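Local atomic coordinates of fatty Acyl-Adenylate Ligase (Escherichia coli, PDB entry 3PBK), a protein that is a member of the ANL superfamily of AMP-binding enzymes and carries 5'-O-[(S)-(dodecanoyloxy)(hydroxy)phosphoryl]adenosine in this model. Residues V345-E350 with K388-H393; Q170-N175 with I195-V200; A77-T82 with L103-G108. All coordinates share one frame; numbering follows the deposited sequence.

Contact 1 (V345-E350 with K388-H393)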
ATOM      1  N   VAL A 345       7.458   3.788   7.879  1.00 14.99           N
ATOM      2  CA  VAL A 345       7.617   3.880   9.328  1.00 14.02           C
ATOM      3  C   VAL A 345       8.896   3.178   9.789  1.00 14.24           C
ATOM      4  O   VAL A 345       9.546   3.611  10.739  1.00 14.57           O
ATOM      5  CB  VAL A 345       6.391   3.308  10.078  1.00 14.13           C
ATOM      6  CG1 VAL A 345       6.753   2.944  11.495  1.00 13.91           C
ATOM      7  CG2 VAL A 345       5.249   4.298  10.072  1.00 14.56           C
ATOM      8  N   SER A 346       9.262   2.097   9.111  1.00 14.89           N
ATOM      9  CA  SER A 346      10.491   1.392   9.436  1.00 14.46           C
ATOM     10  C   SER A 346      10.949   0.498   8.306  1.00 15.35           C
ATOM     11  O   SER A 346      10.159   0.071   7.475  1.00 15.15           O
ATOM     12  CB  SER A 346      10.323   0.568  10.704  1.00 14.65           C
ATOM     13  OG  SER A 346       9.310  -0.393  10.545  1.00 14.27           O
ATOM     14  N   PHE A 347      12.245   0.224   8.295  1.00 16.11           N
ATOM     15  CA  PHE A 347      12.868  -0.599   7.278  1.00 16.42           C
ATOM     16  C   PHE A 347      13.828  -1.543   7.974  1.00 16.92           C
ATOM     17  O   PHE A 347      14.464  -1.167   8.952  1.00 17.22           O
ATOM     18  CB  PHE A 347      13.657   0.273   6.304  1.00 17.52           C
ATOM     19  CG  PHE A 347      12.810   1.243   5.516  1.00 17.67           C
ATOM     20  CD1 PHE A 347      12.478   2.476   6.037  1.00 16.77           C
ATOM     21  CD2 PHE A 347      12.365   0.924   4.244  1.00 18.02           C
ATOM     22  CE1 PHE A 347      11.712   3.371   5.307  1.00 16.94           C
ATOM     23  CE2 PHE A 347      11.597   1.819   3.507  1.00 17.08           C
ATOM     24  CZ  PHE A 347      11.273   3.046   4.041  1.00 16.63           C
ATOM     25  N   SER A 348      13.930  -2.774   7.484  1.00 17.95           N
ATOM     26  CA  SER A 348      14.936  -3.697   7.988  1.00 17.88           C
ATOM     27  C   SER A 348      16.320  -3.144   7.634  1.00 19.21           C
ATOM     28  O   SER A 348      16.450  -2.261   6.778  1.00 18.42           O
ATOM     29  CB  SER A 348      14.734  -5.093   7.403  1.00 17.80           C
ATOM     30  OG  SER A 348      15.483  -6.065   8.116  1.00 18.19           O
ATOM     31  N   ASP A 349      17.350  -3.652   8.302  1.00 19.19           N
ATOM     32  CA  ASP A 349      18.691  -3.128   8.105  1.00 19.03           C
ATOM     33  C   ASP A 349      19.148  -3.271   6.652  1.00 20.97           C
ATOM     34  O   ASP A 349      18.570  -4.041   5.868  1.00 21.59           O
ATOM     35  CB  ASP A 349      19.677  -3.800   9.052  1.00 19.38           C
ATOM     36  CG  ASP A 349      19.478  -3.377  10.511  1.00 20.09           C
ATOM     37  OD1 ASP A 349      19.121  -2.201  10.760  1.00 19.32           O
ATOM     38  OD2 ASP A 349      19.692  -4.227  11.411  1.00 19.24           O
ATOM     39  N   GLU A 350      20.174  -2.500   6.293  1.00 21.40           N
ATOM     40  CA  GLU A 350      20.749  -2.530   4.957  1.00 20.27           C
ATOM     41  C   GLU A 350      21.400  -3.890   4.787  1.00 20.35           C
ATOM     42  O   GLU A 350      21.952  -4.439   5.741  1.00 19.87           O
ATOM     43  CB  GLU A 350      21.784  -1.415   4.830  1.00 21.58           C
ATOM     44  CG  GLU A 350      21.908  -0.791   3.450  1.00 23.90           C
ATOM     45  CD  GLU A 350      22.861   0.422   3.419  1.00 26.42           C
ATOM     46  OE1 GLU A 350      23.534   0.704   4.451  1.00 23.45           O
ATOM     47  OE2 GLU A 350      22.929   1.091   2.350  1.00 27.20           O
ATOM     48  N   LYS A 388      13.947  -0.664  12.841  1.00 15.89           N
ATOM     49  CA  LYS A 388      13.796   0.201  14.009  1.00 16.05           C
ATOM     50  C   LYS A 388      13.235   1.550  13.587  1.00 16.45           C
ATOM     51  O   LYS A 388      13.196   1.864  12.394  1.00 16.35           O
ATOM     52  CB  LYS A 388      15.132   0.427  14.707  1.00 16.15           C
ATOM     53  CG  LYS A 388      15.838  -0.828  15.151  1.00 17.46           C
ATOM     54  CD  LYS A 388      16.971  -0.469  16.096  1.00 18.09           C
ATOM     55  CE  LYS A 388      17.879  -1.645  16.359  1.00 18.14           C
ATOM     56  NZ  LYS A 388      18.780  -1.330  17.499  1.00 20.40           N
ATOM     57  N   ALA A 389      12.823   2.361  14.557  1.00 16.10           N
ATOM     58  CA  ALA A 389      12.295   3.678  14.236  1.00 15.06           C
ATOM     59  C   ALA A 389      13.297   4.480  13.415  1.00 15.35           C
ATOM     60  O   ALA A 389      14.513   4.332  13.566  1.00 14.35           O
ATOM     61  CB  ALA A 389      11.920   4.423  15.497  1.00 14.75           C
ATOM     62  N   LEU A 390      12.769   5.326  12.537  1.00 15.81           N
ATOM     63  CA  LEU A 390      13.591   6.230  11.750  1.00 15.68           C
ATOM     64  C   LEU A 390      14.081   7.410  12.590  1.00 16.57           C
ATOM     65  O   LEU A 390      13.452   7.773  13.588  1.00 16.61           O
ATOM     66  CB  LEU A 390      12.780   6.751  10.579  1.00 15.62           C
ATOM     67  CG  LEU A 390      12.385   5.694   9.564  1.00 15.95           C
ATOM     68  CD1 LEU A 390      11.227   6.204   8.721  1.00 16.22           C
ATOM     69  CD2 LEU A 390      13.583   5.335   8.700  1.00 16.64           C
ATOM     70  N   PRO A 391      15.214   8.017  12.193  1.00 17.50           N
ATOM     71  CA  PRO A 391      15.667   9.230  12.875  1.00 17.03           C
ATOM     72  C   PRO A 391      14.540  10.245  13.048  1.00 16.83           C
ATOM     73  O   PRO A 391      13.823  10.573  12.100  1.00 16.28           O
ATOM     74  CB  PRO A 391      16.738   9.770  11.928  1.00 17.01           C
ATOM     75  CG  PRO A 391      17.323   8.563  11.325  1.00 16.64           C
ATOM     76  CD  PRO A 391      16.179   7.583  11.164  1.00 17.79           C
ATOM     77  N   GLU A 392      14.398  10.712  14.283  1.00 16.97           N
ATOM     78  CA  GLU A 392      13.425  11.732  14.656  1.00 17.45           C
ATOM     79  C   GLU A 392      11.987  11.226  14.762  1.00 16.88           C
ATOM     80  O   GLU A 392      11.096  11.994  15.119  1.00 17.11           O
ATOM     81  CB  GLU A 392      13.520  12.950  13.737  1.00 19.00           C
ATOM     82  CG  GLU A 392      14.873  13.660  13.814  1.00 21.93           C
ATOM     83  CD  GLU A 392      14.932  14.944  12.983  1.00 28.23           C
ATOM     84  OE1 GLU A 392      13.852  15.460  12.606  1.00 29.07           O
ATOM     85  OE2 GLU A 392      16.058  15.441  12.720  1.00 30.92           O
ATOM     86  N   HIS A 393      11.760   9.942  14.474  1.00 16.73           N
ATOM     87  CA  HIS A 393      10.424   9.352  14.609  1.00 15.52           C
ATOM     88  C   HIS A 393      10.409   8.351  15.728  1.00 15.09           C
ATOM     89  O   HIS A 393      11.399   7.684  15.962  1.00 15.76           O
ATOM     90  CB  HIS A 393      10.011   8.662  13.324  1.00 15.06           C
ATOM     91  CG  HIS A 393      10.137   9.534  12.127  1.00 15.15           C
ATOM     92  ND1 HIS A 393       9.059  10.170  11.557  1.00 15.79           N
ATOM     93  CD2 HIS A 393      11.220   9.915  11.414  1.00 16.29           C
ATOM     94  CE1 HIS A 393       9.469  10.891  10.531  1.00 16.27           C
ATOM     95  NE2 HIS A 393      10.778  10.755  10.422  1.00 16.27           N
TER
HETATM   96  O   HOH W   1      13.528   2.230   9.598  1.00 15.92           O

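Contact 2 (Q170-N175 with I195-V200)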
ATOM      1  N   GLN A 170       2.295  31.457  -7.100  1.00 40.13           N
ATOM      2  CA  GLN A 170       2.715  31.568  -5.705  1.00 38.04           C
ATOM      3  C   GLN A 170       3.399  30.278  -5.210  1.00 36.77           C
ATOM      4  O   GLN A 170       2.891  29.161  -5.395  1.00 36.67           O
ATOM      5  CB  GLN A 170       1.490  31.916  -4.850  1.00 38.80           C
ATOM      6  CG  GLN A 170       0.190  31.223  -5.346  1.00 45.30           C
ATOM      7  CD  GLN A 170      -0.941  32.208  -5.695  1.00 49.92           C
ATOM      8  OE1 GLN A 170      -1.549  32.133  -6.776  1.00 45.15           O
ATOM      9  NE2 GLN A 170      -1.218  33.142  -4.782  1.00 50.50           N
ATOM     10  N   ARG A 171       4.563  30.438  -4.593  1.00 34.39           N
ATOM     11  CA  ARG A 171       5.346  29.309  -4.108  1.00 30.78           C
ATOM     12  C   ARG A 171       4.694  28.702  -2.860  1.00 29.35           C
ATOM     13  O   ARG A 171       4.300  29.422  -1.947  1.00 28.43           O
ATOM     14  CB  ARG A 171       6.759  29.792  -3.786  1.00 29.46           C
ATOM     15  CG  ARG A 171       7.856  28.860  -4.210  1.00 29.82           C
ATOM     16  CD  ARG A 171       8.047  28.852  -5.731  1.00 30.31           C
ATOM     17  NE  ARG A 171       8.798  27.680  -6.191  1.00 28.42           N
ATOM     18  CZ  ARG A 171       9.770  27.089  -5.497  1.00 28.40           C
ATOM     19  NH1 ARG A 171      10.153  27.569  -4.310  1.00 27.90           N
ATOM     20  NH2 ARG A 171      10.377  26.020  -5.995  1.00 27.22           N
ATOM     21  N   PRO A 172       4.562  27.369  -2.818  1.00 28.89           N
ATOM     22  CA  PRO A 172       3.904  26.733  -1.670  1.00 26.46           C
ATOM     23  C   PRO A 172       4.793  26.755  -0.425  1.00 25.39           C
ATOM     24  O   PRO A 172       6.025  26.773  -0.566  1.00 25.51           O
ATOM     25  CB  PRO A 172       3.697  25.287  -2.139  1.00 24.33           C
ATOM     26  CG  PRO A 172       3.937  25.301  -3.616  1.00 25.10           C
ATOM     27  CD  PRO A 172       4.915  26.396  -3.862  1.00 27.60           C
ATOM     28  N   VAL A 173       4.183  26.762   0.763  1.00 24.33           N
ATOM     29  CA  VAL A 173       4.945  26.680   2.020  1.00 24.17           C
ATOM     30  C   VAL A 173       4.710  25.339   2.736  1.00 23.07           C
ATOM     31  O   VAL A 173       3.686  24.677   2.518  1.00 22.19           O
ATOM     32  CB  VAL A 173       4.635  27.847   3.009  1.00 23.52           C
ATOM     33  CG1 VAL A 173       3.763  28.908   2.353  1.00 23.82           C
ATOM     34  CG2 VAL A 173       3.981  27.317   4.291  1.00 22.35           C
ATOM     35  N   PRO A 174       5.665  24.942   3.597  1.00 22.30           N
ATOM     36  CA  PRO A 174       5.661  23.649   4.282  1.00 21.37           C
ATOM     37  C   PRO A 174       4.318  23.207   4.856  1.00 20.45           C
ATOM     38  O   PRO A 174       3.983  22.039   4.727  1.00 19.84           O
ATOM     39  CB  PRO A 174       6.673  23.861   5.399  1.00 20.18           C
ATOM     40  CG  PRO A 174       7.661  24.763   4.790  1.00 21.49           C
ATOM     41  CD  PRO A 174       6.883  25.704   3.913  1.00 22.43           C
ATOM     42  N   ASN A 175       3.561  24.103   5.473  1.00 20.95           N
ATOM     43  CA  ASN A 175       2.356  23.667   6.165  1.00 19.66           C
ATOM     44  C   ASN A 175       1.111  23.583   5.320  1.00 19.31           C
ATOM     45  O   ASN A 175       0.039  23.266   5.827  1.00 19.20           O
ATOM     46  CB  ASN A 175       2.113  24.494   7.417  1.00 19.72           C
ATOM     47  CG  ASN A 175       2.951  24.017   8.571  1.00 20.87           C
ATOM     48  OD1 ASN A 175       3.240  24.769   9.497  1.00 20.58           O
ATOM     49  ND2 ASN A 175       3.366  22.743   8.514  1.00 21.34           N
ATOM     50  N   ILE A 195      -2.025  15.241   4.044  1.00 17.37           N
ATOM     51  CA  ILE A 195      -0.577  15.231   4.011  1.00 17.75           C
ATOM     52  C   ILE A 195      -0.088  16.625   3.626  1.00 17.21           C
ATOM     53  O   ILE A 195      -0.363  17.090   2.523  1.00 18.25           O
ATOM     54  CB  ILE A 195      -0.048  14.131   3.037  1.00 17.47           C
ATOM     55  CG1 ILE A 195      -0.416  12.739   3.551  1.00 16.81           C
ATOM     56  CG2 ILE A 195       1.452  14.216   2.870  1.00 17.52           C
ATOM     57  CD1 ILE A 195       0.067  12.449   4.966  1.00 16.16           C
ATOM     58  N   THR A 196       0.602  17.306   4.539  1.00 17.03           N
ATOM     59  CA  THR A 196       1.175  18.619   4.223  1.00 17.66           C
ATOM     60  C   THR A 196       2.492  18.457   3.485  1.00 17.61           C
ATOM     61  O   THR A 196       3.064  17.372   3.448  1.00 18.19           O
ATOM     62  CB  THR A 196       1.389  19.506   5.482  1.00 18.15           C
ATOM     63  OG1 THR A 196       2.524  19.053   6.244  1.00 18.03           O
ATOM     64  CG2 THR A 196       0.144  19.511   6.356  1.00 17.90           C
ATOM     65  N   HIS A 197       2.984  19.526   2.882  1.00 17.79           N
ATOM     66  CA  HIS A 197       4.295  19.444   2.257  1.00 18.45           C
ATOM     67  C   HIS A 197       5.352  19.002   3.260  1.00 18.19           C
ATOM     68  O   HIS A 197       6.193  18.167   2.949  1.00 18.42           O
ATOM     69  CB  HIS A 197       4.692  20.773   1.639  1.00 19.46           C
ATOM     70  CG  HIS A 197       4.033  21.040   0.329  1.00 19.03           C
ATOM     71  ND1 HIS A 197       4.503  20.520  -0.855  1.00 19.21           N
ATOM     72  CD2 HIS A 197       2.939  21.774   0.013  1.00 19.13           C
ATOM     73  CE1 HIS A 197       3.728  20.921  -1.846  1.00 20.36           C
ATOM     74  NE2 HIS A 197       2.771  21.684  -1.347  1.00 19.47           N
ATOM     75  N   ARG A 198       5.301  19.554   4.468  1.00 18.45           N
ATOM     76  CA  ARG A 198       6.311  19.250   5.477  1.00 18.73           C
ATOM     77  C   ARG A 198       6.335  17.770   5.812  1.00 18.27           C
ATOM     78  O   ARG A 198       7.403  17.170   5.946  1.00 17.87           O
ATOM     79  CB  ARG A 198       6.091  20.042   6.760  1.00 19.02           C
ATOM     80  CG  ARG A 198       7.189  19.795   7.780  1.00 19.00           C
ATOM     81  CD  ARG A 198       6.781  20.243   9.156  1.00 20.25           C
ATOM     82  NE  ARG A 198       6.229  19.149   9.951  1.00 20.76           N
ATOM     83  CZ  ARG A 198       4.943  19.017  10.276  1.00 21.61           C
ATOM     84  NH1 ARG A 198       4.029  19.907   9.865  1.00 21.66           N
ATOM     85  NH2 ARG A 198       4.563  17.980  11.017  1.00 21.03           N
ATOM     86  N   GLU A 199       5.148  17.193   5.946  1.00 17.91           N
ATOM     87  CA  GLU A 199       5.015  15.796   6.308  1.00 17.16           C
ATOM     88  C   GLU A 199       5.508  14.871   5.200  1.00 17.06           C
ATOM     89  O   GLU A 199       6.327  13.984   5.444  1.00 16.80           O
ATOM     90  CB  GLU A 199       3.567  15.503   6.694  1.00 17.34           C
ATOM     91  CG  GLU A 199       3.171  16.221   7.981  1.00 18.20           C
ATOM     92  CD  GLU A 199       1.676  16.484   8.114  1.00 18.48           C
ATOM     93  OE1 GLU A 199       0.879  15.886   7.354  1.00 18.30           O
ATOM     94  OE2 GLU A 199       1.300  17.296   8.987  1.00 18.38           O
ATOM     95  N   VAL A 200       5.036  15.072   3.977  1.00 17.02           N
ATOM     96  CA  VAL A 200       5.468  14.195   2.896  1.00 17.34           C
ATOM     97  C   VAL A 200       6.975  14.341   2.668  1.00 17.95           C
ATOM     98  O   VAL A 200       7.640  13.400   2.238  1.00 17.84           O
ATOM     99  CB  VAL A 200       4.685  14.431   1.580  1.00 17.27           C
ATOM    100  CG1 VAL A 200       5.228  15.636   0.852  1.00 18.53           C
ATOM    101  CG2 VAL A 200       4.759  13.205   0.680  1.00 15.91           C
TER

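Contact 3 (A77-T82 with L103-G108)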
ATOM      1  N   ALA A  77      -9.682  16.150  -7.678  1.00 23.22           N
ATOM      2  CA  ALA A  77      -9.629  14.697  -7.833  1.00 22.48           C
ATOM      3  C   ALA A  77      -8.941  14.272  -9.127  1.00 23.55           C
ATOM      4  O   ALA A  77      -9.283  14.737 -10.210  1.00 24.77           O
ATOM      5  CB  ALA A  77     -11.016  14.116  -7.785  1.00 23.09           C
ATOM      6  N   LEU A  78      -7.969  13.380  -9.002  1.00 23.24           N
ATOM      7  CA  LEU A  78      -7.294  12.818 -10.156  1.00 23.20           C
ATOM      8  C   LEU A  78      -7.620  11.341 -10.248  1.00 23.89           C
ATOM      9  O   LEU A  78      -7.618  10.639  -9.233  1.00 23.52           O
ATOM     10  CB  LEU A  78      -5.789  13.006 -10.023  1.00 22.07           C
ATOM     11  CG  LEU A  78      -5.412  14.466  -9.821  1.00 21.91           C
ATOM     12  CD1 LEU A  78      -3.926  14.593  -9.706  1.00 22.57           C
ATOM     13  CD2 LEU A  78      -5.919  15.307 -10.966  1.00 23.22           C
ATOM     14  N   ILE A  79      -7.927  10.881 -11.460  1.00 24.81           N
ATOM     15  CA  ILE A  79      -8.047   9.449 -11.731  1.00 25.58           C
ATOM     16  C   ILE A  79      -6.653   8.874 -11.938  1.00 24.72           C
ATOM     17  O   ILE A  79      -6.032   9.058 -12.994  1.00 24.49           O
ATOM     18  CB  ILE A  79      -8.942   9.154 -12.944  1.00 26.87           C
ATOM     19  CG1 ILE A  79     -10.405   9.416 -12.586  1.00 27.48           C
ATOM     20  CG2 ILE A  79      -8.786   7.706 -13.376  1.00 28.33           C
ATOM     21  CD1 ILE A  79     -10.976   8.422 -11.579  1.00 28.22           C
ATOM     22  N   ALA A  80      -6.168   8.188 -10.910  1.00 23.62           N
ATOM     23  CA  ALA A  80      -4.755   7.867 -10.811  1.00 23.38           C
ATOM     24  C   ALA A  80      -4.326   6.676 -11.661  1.00 24.44           C
ATOM     25  O   ALA A  80      -4.106   5.579 -11.153  1.00 25.49           O
ATOM     26  CB  ALA A  80      -4.364   7.658  -9.361  1.00 23.07           C
ATOM     27  N   GLU A  81      -4.198   6.896 -12.961  1.00 24.45           N
ATOM     28  CA  GLU A  81      -3.593   5.896 -13.828  1.00 24.52           C
ATOM     29  C   GLU A  81      -2.074   6.021 -13.771  1.00 23.29           C
ATOM     30  O   GLU A  81      -1.537   7.069 -13.386  1.00 22.83           O
ATOM     31  CB  GLU A  81      -4.076   6.066 -15.274  1.00 25.99           C
ATOM     32  CG  GLU A  81      -5.487   5.558 -15.541  1.00 28.01           C
ATOM     33  CD  GLU A  81      -5.991   5.993 -16.892  1.00 30.57           C
ATOM     34  OE1 GLU A  81      -5.592   7.095 -17.332  1.00 32.06           O
ATOM     35  OE2 GLU A  81      -6.774   5.237 -17.512  1.00 31.68           O
ATOM     36  N   THR A  82      -1.388   4.950 -14.153  1.00 22.81           N
ATOM     37  CA  THR A  82       0.062   4.998 -14.292  1.00 22.92           C
ATOM     38  C   THR A  82       0.436   5.630 -15.642  1.00 22.55           C
ATOM     39  O   THR A  82       0.735   4.929 -16.610  1.00 22.53           O
ATOM     40  CB  THR A  82       0.688   3.602 -14.129  1.00 21.55           C
ATOM     41  OG1 THR A  82       0.298   3.062 -12.862  1.00 22.24           O
ATOM     42  CG2 THR A  82       2.194   3.693 -14.181  1.00 21.18           C
ATOM     43  N   LEU A 103      -7.522   9.135  -6.925  1.00 23.02           N
ATOM     44  CA  LEU A 103      -8.593   8.148  -6.819  1.00 23.47           C
ATOM     45  C   LEU A 103      -8.284   6.930  -7.680  1.00 24.74           C
ATOM     46  O   LEU A 103      -7.638   7.055  -8.723  1.00 24.97           O
ATOM     47  CB  LEU A 103      -9.907   8.765  -7.286  1.00 24.92           C
ATOM     48  CG  LEU A 103     -10.357  10.014  -6.529  1.00 24.75           C
ATOM     49  CD1 LEU A 103     -11.704  10.499  -7.013  1.00 26.29           C
ATOM     50  CD2 LEU A 103     -10.413   9.704  -5.047  1.00 25.86           C
ATOM     51  N   ALA A 104      -8.754   5.758  -7.260  1.00 26.14           N
ATOM     52  CA  ALA A 104      -8.508   4.528  -8.014  1.00 28.63           C
ATOM     53  C   ALA A 104      -9.522   4.339  -9.131  1.00 33.70           C
ATOM     54  O   ALA A 104     -10.694   4.661  -8.966  1.00 36.25           O
ATOM     55  CB  ALA A 104      -8.522   3.325  -7.091  1.00 28.13           C
ATOM     56  N   ILE A 105      -9.069   3.820 -10.269  1.00 35.52           N
ATOM     57  CA  ILE A 105      -9.972   3.452 -11.360  1.00 40.12           C
ATOM     58  C   ILE A 105     -10.982   2.402 -10.883  1.00 44.61           C
ATOM     59  O   ILE A 105     -10.914   1.941  -9.742  1.00 46.16           O
ATOM     60  CB  ILE A 105      -9.193   2.862 -12.535  1.00 39.75           C
ATOM     61  CG1 ILE A 105      -8.459   1.601 -12.082  1.00 40.13           C
ATOM     62  CG2 ILE A 105      -8.223   3.876 -13.093  1.00 37.44           C
ATOM     63  CD1 ILE A 105      -7.351   1.170 -13.008  1.00 40.43           C
ATOM     64  N   PRO A 106     -11.946   2.032 -11.742  1.00 46.42           N
ATOM     65  CA  PRO A 106     -12.847   0.933 -11.362  1.00 49.42           C
ATOM     66  C   PRO A 106     -12.136  -0.426 -11.300  1.00 54.24           C
ATOM     67  O   PRO A 106     -11.321  -0.732 -12.178  1.00 54.46           O
ATOM     68  CB  PRO A 106     -13.896   0.944 -12.479  1.00 49.72           C
ATOM     69  CG  PRO A 106     -13.884   2.354 -12.983  1.00 46.72           C
ATOM     70  CD  PRO A 106     -12.459   2.806 -12.887  1.00 44.50           C
HETATM   71  N   MSE A 107     -12.443  -1.227 -10.278  1.00 56.56           N
HETATM   72  CA  MSE A 107     -11.861  -2.567 -10.129  1.00 60.75           C
HETATM   73  C   MSE A 107     -12.170  -3.473 -11.323  1.00 60.00           C
HETATM   74  O   MSE A 107     -11.753  -4.637 -11.377  1.00 58.31           O
HETATM   75  CB  MSE A 107     -12.333  -3.232  -8.828  1.00 64.92           C
HETATM   76  CG  MSE A 107     -11.381  -3.050  -7.648  1.00 69.64           C
HETATM   77 SE   MSE A 107      -9.508  -2.855  -8.214  1.00 92.72          SE
HETATM   78  CE  MSE A 107      -8.681  -4.128  -6.963  1.00 80.76           C
ATOM     79  N   GLY A 108     -12.913  -2.920 -12.272  1.00 59.34           N
ATOM     80  CA  GLY A 108     -13.232  -3.608 -13.501  1.00 58.83           C
ATOM     81  C   GLY A 108     -14.480  -3.046 -14.141  1.00 62.90           C
ATOM     82  O   GLY A 108     -14.594  -1.840 -14.394  1.00 62.38           O
TER

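Contact 1 (V345-E350 with K388-H393)
Phe347 and Leu390 make the apolar touch between 345-350 and 388-393. CD1 of the Phe347 ring lies 4.1 Å from CD2 of Leu390. The methyl meets the ring at its edge, near the ring plane. The other Leu390 branch turns to the backbone, where CD1 is 3.7 Å from Val345 O. Nearby, Ser346 CB packs against Lys388 O at 3.6 Å.

One water joins the two backbones. It accepts from Phe347 N at 2.7 Å and donates to Lys388 O at 2.8 Å. The same water sits at the edge of the Phe347 ring, in its plane.

Several features set these groups in place. With Phe347 CG beside its own backbone N, opposite the carbonyl carbon (chi1 -64°), ring atom CD1 comes to lie next to Leu390 CD2. Ser346 OG is bonded to Cys386 O. A type II turn from Leu390 to His393 follows the weakly bonded strand and is closed by His393 N to Leu390 O, 2.9 Å.

The side chain of Phe347 is also about 4 Å from the bound 5'-O-[(S)-(dodecanoyloxy)(hydroxy)phosphoryl]adenosine. Strand 388-389 is an outermost strand of a mixed sheet, next to 344-347. On the far side of 344-347 runs strand 332-337, where Val345 and Ser346 face Tyr336 in a classic beta bulge. Helix 197-211 packs on Phe347 through Ile207 and on Leu390 through Ala206.

Contact 2 (Q170-N175 with I195-V200)
Pro174 O and Arg198 N form the hydrogen bond between the loop 170-175 and the start of helix 197-211. The bond is 2.8 Å long, with an N-H...O angle of 146°. Pro174 O therefore takes up an N-H in the first turn of the helix.

Within 195-200, Thr196 and Glu199 form a capping box. Glu199 N donates to Thr196 OG1 at 3.2 Å. In return Thr196 N donates to Glu199 OE1, also at 3.2 Å, and reaches it from above the carboxylate plane. Thr196 OG1 lies between its backbone N and carbonyl carbon (chi1 75°), which brings the hydroxyl over the helix start. The other carboxylate oxygen, Glu199 OE2, is bonded to Ser422 OG.

A further group of contacts is van der Waals packing. Pro172 CB rests 3.8 Å from His197 NE2 and comes to the imidazole obliquely. His197 CB sits 3.4 Å from Pro174 O. The ring is also tied at its other nitrogen, since His197 ND1 bonds to Leu22 N, at the start of helix 22-29. Pro174 CB and Arg198 CB meet at 4.1 Å. Thr196 CG2 is 3.8 Å from Asn175 O.

Farther out, the side chains of Asn175 and Arg198 lie side by side and point the same way. Their amide and guanidinium planes are 83° apart. Glu199 CG lies over one face of the guanidinium, toward its rim.

The chemistry is that of a capped helix N-terminus. Thr196 OG1 and Pro174 O accept from N-H groups of the first turn, which has no preceding turn to supply carbonyls. One acceptor is local and the other comes from the loop, so the capping also pins 170-175 to the helix.

Contact 3 (A77-T82 with L103-G108)
Leu103 N donates to Leu78 O at 2.8 Å, with an N-H...O angle of 158°. The two strands run parallel here, and Ile79 pairs with Leu103 in the bridge. They are neighbours in a four-stranded parallel sheet, joined by the beta-alpha-beta crossover of strand 75-79, helix 84-95 and strand 99-103. Strand 99-103 lies at one edge of that sheet.

The second bond runs back the other way. Ala80 N donates to Leu103 O at 2.9 Å. Both backbone polar groups of Leu103 are thus used on the strand 75-79 side. Just beyond, Ala80 is the centre of an inverse gamma turn, closed by Glu81 N to Ile79 O at 2.8 Å.

Side chains fill in around these bonds. Leu103 CD1 packs on Ala77 CB at 3.8 Å. Ile79 reaches Leu103 CB with CD1, at 4.4 Å. Leu119 and Leu122 of helix 112-126 pack against Leu103, and Trp115 of that helix packs against Ile79. On the other side of strand 75-79, Leu78 is packed by Phe86, Ala89 and Phe90 of helix 84-95.

Past the strand end, Ile105 takes over. It crosses both Ile79 and Glu81 at about a right angle. Glu81 OE2 bonds to Trp137 NE1, and Ile105 also touches Trp137. A single methyl, Ile105 CG2, set opposite its carbonyl carbon and beside the backbone N, thereby lies 3.9 Å from Ile79 CG2 and 4.0 Å from Glu81 CG.

Contacts 1 and 3 are mostly buried, while contact 2 is partly open at the surface. Contacts 1 and 3 each join an edge strand to its neighbour, but in different sheets, and lie on opposite sides of the chain's centre, about 31 Å apart between contact centres. The bonding differs with the place. Contact 3 has direct parallel-strand bonds, contact 1 a bridging water between neighbouring strands, and contact 2 a loop carbonyl at a helix start. Helix 197-211 links two of them: it begins in contact 2 and packs later against contact 1. Contacts 1 and 2 come within about 7 Å at their nearest atoms without touching.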